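Long-range contact in type 4 fimbrial biogenesis protein PilY1 (PDB 3HX6), which primes type IV pilus assembly, promotes adhesion to host cells and, apparently through calcium binding and release, regulates pilus retraction in twitching motility: residues S492-V504 with V542-P555. The protein carries 3 engineered substitutions. Residues are numbered along the deposited sequence; the frame is centred on the assembly and turned at random.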
loop_
_atom_site.group_PDB
_atom_site.type_symbol
_atom_site.label_atom_id
_atom_site.label_comp_id
_atom_site.label_asym_id
_atom_site.label_seq_id
_atom_site.Cartn_x
_atom_site.Cartn_y
_atom_site.Cartn_z
ATOM N N SER A 492 1.254 10.096 -22.858
ATOM C CA SER A 492 1.277 9.138 -23.952
ATOM C C SER A 492 0.821 7.774 -23.439
ATOM O O SER A 492 0.788 6.792 -24.174
ATOM C CB SER A 492 2.685 9.035 -24.552
ATOM O OG SER A 492 3.625 8.596 -23.587
ATOM N N PHE A 493 0.464 7.726 -22.163
ATOM C CA PHE A 493 -0.005 6.497 -21.541
ATOM C C PHE A 493 -1.274 6.856 -20.780
ATOM O O PHE A 493 -1.477 8.020 -20.428
ATOM C CB PHE A 493 1.072 5.960 -20.596
ATOM C CG PHE A 493 1.548 6.968 -19.587
ATOM C CD1 PHE A 493 0.873 7.141 -18.384
ATOM C CD2 PHE A 493 2.659 7.761 -19.852
ATOM C CE1 PHE A 493 1.298 8.087 -17.457
ATOM C CE2 PHE A 493 3.094 8.710 -18.936
ATOM C CZ PHE A 493 2.415 8.876 -17.737
ATOM N N THR A 494 -2.140 5.880 -20.538
ATOM C CA THR A 494 -3.366 6.179 -19.815
ATOM C C THR A 494 -3.023 6.338 -18.337
ATOM O O THR A 494 -2.273 5.544 -17.764
ATOM C CB THR A 494 -4.462 5.094 -20.068
ATOM O OG1 THR A 494 -4.866 4.485 -18.836
ATOM C CG2 THR A 494 -3.959 4.053 -21.029
ATOM N N VAL A 495 -3.553 7.397 -17.734
ATOM C CA VAL A 495 -3.268 7.705 -16.340
ATOM C C VAL A 495 -4.280 7.160 -15.348
ATOM O O VAL A 495 -3.904 6.559 -14.343
ATOM C CB VAL A 495 -3.140 9.252 -16.142
ATOM C CG1 VAL A 495 -4.322 9.956 -16.783
ATOM C CG2 VAL A 495 -3.072 9.603 -14.652
ATOM N N PHE A 496 -5.559 7.358 -15.637
ATOM C CA PHE A 496 -6.612 6.927 -14.733
ATOM C C PHE A 496 -7.315 5.631 -15.093
ATOM O O PHE A 496 -7.558 5.341 -16.262
ATOM C CB PHE A 496 -7.695 8.009 -14.635
ATOM C CG PHE A 496 -7.187 9.352 -14.205
ATOM C CD1 PHE A 496 -6.790 9.574 -12.896
ATOM C CD2 PHE A 496 -7.121 10.404 -15.114
ATOM C CE1 PHE A 496 -6.336 10.823 -12.489
ATOM C CE2 PHE A 496 -6.667 11.661 -14.722
ATOM C CZ PHE A 496 -6.274 11.869 -13.402
ATOM N N ASP A 497 -7.638 4.847 -14.075
ATOM C CA ASP A 497 -8.415 3.645 -14.308
ATOM C C ASP A 497 -9.837 4.164 -14.162
ATOM O O ASP A 497 -10.390 4.182 -13.067
ATOM C CB ASP A 497 -8.159 2.565 -13.257
ATOM C CG ASP A 497 -9.211 1.467 -13.298
ATOM O OD1 ASP A 497 -9.667 1.131 -14.415
ATOM O OD2 ASP A 497 -9.583 0.940 -12.228
ATOM N N LEU A 498 -10.417 4.614 -15.266
ATOM C CA LEU A 498 -11.771 5.153 -15.252
ATOM C C LEU A 498 -12.827 4.062 -15.323
ATOM O O LEU A 498 -14.005 4.311 -15.071
ATOM C CB LEU A 498 -11.959 6.100 -16.436
ATOM C CG LEU A 498 -11.000 7.288 -16.508
ATOM C CD1 LEU A 498 -11.217 8.040 -17.813
ATOM C CD2 LEU A 498 -11.240 8.204 -15.311
ATOM N N ALA A 499 -12.394 2.854 -15.665
ATOM C CA ALA A 499 -13.298 1.725 -15.822
ATOM C C ALA A 499 -13.499 0.866 -14.578
ATOM O O ALA A 499 -14.102 -0.202 -14.658
ATOM C CB ALA A 499 -12.810 0.857 -16.969
ATOM N N ARG A 500 -13.010 1.328 -13.431
ATOM C CA ARG A 500 -13.138 0.568 -12.192
ATOM C C ARG A 500 -12.605 -0.856 -12.369
ATOM O O ARG A 500 -13.217 -1.818 -11.902
ATOM C CB ARG A 500 -14.605 0.502 -11.746
ATOM C CG ARG A 500 -15.194 1.829 -11.307
ATOM C CD ARG A 500 -16.604 1.650 -10.783
ATOM N NE ARG A 500 -17.177 2.917 -10.346
ATOM C CZ ARG A 500 -18.421 3.069 -9.906
ATOM N NH1 ARG A 500 -19.242 2.026 -9.840
ATOM N NH2 ARG A 500 -18.847 4.269 -9.534
ATOM N N GLN A 501 -11.467 -0.984 -13.041
ATOM C CA GLN A 501 -10.859 -2.287 -13.285
ATOM C C GLN A 501 -9.912 -2.733 -12.175
ATOM O O GLN A 501 -9.660 -3.926 -12.009
ATOM C CB GLN A 501 -10.087 -2.265 -14.607
ATOM C CG GLN A 501 -10.960 -2.107 -15.828
ATOM C CD GLN A 501 -11.970 -3.223 -15.946
ATOM O OE1 GLN A 501 -11.606 -4.384 -16.130
ATOM N NE2 GLN A 501 -13.248 -2.882 -15.827
ATOM N N GLY A 502 -9.388 -1.778 -11.415
ATOM C CA GLY A 502 -8.452 -2.134 -10.365
ATOM C C GLY A 502 -7.052 -1.987 -10.925
ATOM O O GLY A 502 -6.056 -2.173 -10.230
ATOM N N VAL A 503 -6.987 -1.670 -12.211
ATOM C CA VAL A 503 -5.721 -1.443 -12.893
ATOM C C VAL A 503 -5.960 -0.474 -14.031
ATOM O O VAL A 503 -7.089 -0.297 -14.485
ATOM C CB VAL A 503 -5.110 -2.736 -13.465
ATOM C CG1 VAL A 503 -4.542 -3.572 -12.335
ATOM C CG2 VAL A 503 -6.159 -3.510 -14.254
ATOM N N VAL A 504 -4.887 0.154 -14.484
ATOM C CA VAL A 504 -4.972 1.121 -15.560
ATOM C C VAL A 504 -4.708 0.451 -16.904
ATOM O O VAL A 504 -3.575 0.085 -17.210
ATOM C CB VAL A 504 -3.944 2.255 -15.350
ATOM C CG1 VAL A 504 -4.191 3.372 -16.345
ATOM C CG2 VAL A 504 -4.034 2.783 -13.929
ATOM N N VAL A 542 -5.500 7.960 -6.544
ATOM C CA VAL A 542 -5.714 9.360 -6.246
ATOM C C VAL A 542 -7.183 9.442 -5.858
ATOM O O VAL A 542 -8.053 8.958 -6.577
ATOM C CB VAL A 542 -5.418 10.269 -7.468
ATOM C CG1 VAL A 542 -6.330 9.917 -8.635
ATOM C CG2 VAL A 542 -5.589 11.726 -7.073
ATOM N N CYS A 543 -7.458 10.021 -4.700
ATOM C CA CYS A 543 -8.830 10.129 -4.243
ATOM C C CYS A 543 -9.219 11.585 -4.073
ATOM O O CYS A 543 -8.368 12.448 -3.866
ATOM C CB CYS A 543 -9.011 9.420 -2.899
ATOM S SG CYS A 543 -8.422 7.696 -2.770
ATOM N N SER A 544 -10.513 11.852 -4.161
ATOM C CA SER A 544 -11.017 13.201 -3.985
ATOM C C SER A 544 -12.196 13.137 -3.028
ATOM O O SER A 544 -12.120 13.606 -1.891
ATOM C CB SER A 544 -11.465 13.789 -5.325
ATOM O OG SER A 544 -12.524 13.037 -5.882
ATOM N N SER A 545 -13.279 12.532 -3.495
ATOM C CA SER A 545 -14.485 12.400 -2.702
ATOM C C SER A 545 -15.391 11.401 -3.392
ATOM O O SER A 545 -15.688 11.534 -4.584
ATOM C CB SER A 545 -15.191 13.751 -2.592
ATOM O OG SER A 545 -16.383 13.643 -1.835
ATOM N N GLY A 546 -15.820 10.395 -2.640
ATOM C CA GLY A 546 -16.688 9.377 -3.195
ATOM C C GLY A 546 -15.945 8.395 -4.079
ATOM O O GLY A 546 -16.207 7.193 -4.034
ATOM N N GLU A 547 -15.011 8.897 -4.882
ATOM C CA GLU A 547 -14.256 8.036 -5.782
ATOM C C GLU A 547 -12.744 8.162 -5.663
ATOM O O GLU A 547 -12.198 9.249 -5.487
ATOM C CB GLU A 547 -14.645 8.314 -7.240
ATOM C CG GLU A 547 -15.841 7.521 -7.777
ATOM C CD GLU A 547 -15.462 6.133 -8.290
ATOM O OE1 GLU A 547 -14.648 6.045 -9.237
ATOM O OE2 GLU A 547 -15.982 5.131 -7.749
ATOM N N CYS A 548 -12.080 7.019 -5.755
ATOM C CA CYS A 548 -10.633 6.952 -5.739
ATOM C C CYS A 548 -10.348 6.346 -7.099
ATOM O O CYS A 548 -11.089 5.474 -7.554
ATOM C CB CYS A 548 -10.121 5.997 -4.667
ATOM S SG CYS A 548 -10.111 6.570 -2.937
ATOM N N LEU A 549 -9.295 6.801 -7.759
ATOM C CA LEU A 549 -8.966 6.259 -9.066
ATOM C C LEU A 549 -7.550 5.708 -9.075
ATOM O O LEU A 549 -6.599 6.413 -8.739
ATOM C CB LEU A 549 -9.103 7.342 -10.137
ATOM C CG LEU A 549 -10.461 8.042 -10.256
ATOM C CD1 LEU A 549 -10.356 9.165 -11.273
ATOM C CD2 LEU A 549 -11.538 7.054 -10.672
ATOM N N THR A 550 -7.415 4.437 -9.436
ATOM C CA THR A 550 -6.100 3.831 -9.516
ATOM C C THR A 550 -5.380 4.641 -10.590
ATOM O O THR A 550 -5.961 4.956 -11.628
ATOM C CB THR A 550 -6.181 2.351 -9.962
ATOM O OG1 THR A 550 -7.010 1.618 -9.049
ATOM C CG2 THR A 550 -4.789 1.725 -9.984
ATOM N N VAL A 551 -4.126 4.994 -10.340
ATOM C CA VAL A 551 -3.382 5.780 -11.311
ATOM C C VAL A 551 -2.083 5.136 -11.764
ATOM O O VAL A 551 -1.482 4.329 -11.053
ATOM C CB VAL A 551 -3.065 7.185 -10.764
ATOM C CG1 VAL A 551 -4.348 7.981 -10.612
ATOM C CG2 VAL A 551 -2.356 7.071 -9.427
ATOM N N ASN A 552 -1.663 5.502 -12.965
ATOM C CA ASN A 552 -0.430 4.997 -13.538
ATOM C C ASN A 552 0.520 6.177 -13.726
ATOM O O ASN A 552 0.340 6.994 -14.622
ATOM C CB ASN A 552 -0.717 4.311 -14.875
ATOM C CG ASN A 552 0.544 3.911 -15.607
ATOM O OD1 ASN A 552 1.553 3.568 -14.988
ATOM N ND2 ASN A 552 0.489 3.937 -16.937
ATOM N N PRO A 553 1.545 6.276 -12.866
ATOM C CA PRO A 553 2.545 7.350 -12.904
ATOM C C PRO A 553 3.324 7.392 -14.214
ATOM O O PRO A 553 3.989 8.376 -14.517
ATOM C CB PRO A 553 3.452 7.026 -11.717
ATOM C CG PRO A 553 2.562 6.253 -10.793
ATOM C CD PRO A 553 1.823 5.354 -11.752
ATOM N N GLY A 554 3.242 6.315 -14.985
ATOM C CA GLY A 554 3.950 6.267 -16.249
ATOM C C GLY A 554 4.827 5.035 -16.354
ATOM O O GLY A 554 5.174 4.432 -15.336
ATOM N N PRO A 555 5.218 4.643 -17.578
ATOM C CA PRO A 555 6.064 3.460 -17.771
ATOM C C PRO A 555 7.371 3.529 -16.983
ATOM O O PRO A 555 7.689 4.619 -16.460
ATOM C CB PRO A 555 6.290 3.449 -19.281
ATOM C CG PRO A 555 6.283 4.911 -19.624
ATOM C CD PRO A 555 5.097 5.409 -18.830
HETATM O O HOH W 1 -9.557 2.534 -9.827
#
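Phe496 and Val551 form a single antiparallel beta bridge that joins the long loop after strand 477-483 to the last modelled residues, just after the hairpin of strands 539-543 and 548-550. Two backbone bonds make it: Asn552 N to Val495 O (2.8 Å) and Asp497 N to Thr550 O (3.0 Å). Beyond the bridge, Gly554 CA lies over one face of the Phe493 ring, 3.5 Å from its centroid, and Pro555 CD adds a second CH-pi contact over that face. Phe493 CG sits between its backbone N and carbonyl carbon (chi1 53°), which carries the ring to Asn552-Pro555; Asn552 O meets its edge. The Asn552 amide, its plane turned 62° from the ring, gives a weak hydrogen bond to Thr494 O. Phe496 CD1 lies 3.7 Å from Val551 CG1, the side chains alongside each other. Val542 CG1 is at the edge of the Phe496 ring. The Asp497 carboxylate closes the 497-502 turn, accepting Gln501 N through the syn lone pair of OD1 and Gly502 N on OD2 from above its plane, while a water links OD2 to Thr550 N. Glu547, its OE1 held by Arg410, reaches Arg500 NH2 with OE2 in a long salt bridge (3.5 Å). The arrangement is an isolated antiparallel bridge beside a hairpin closed near its turn by the Cys543-Cys548 disulfide, in this C-terminal beta-propeller domain.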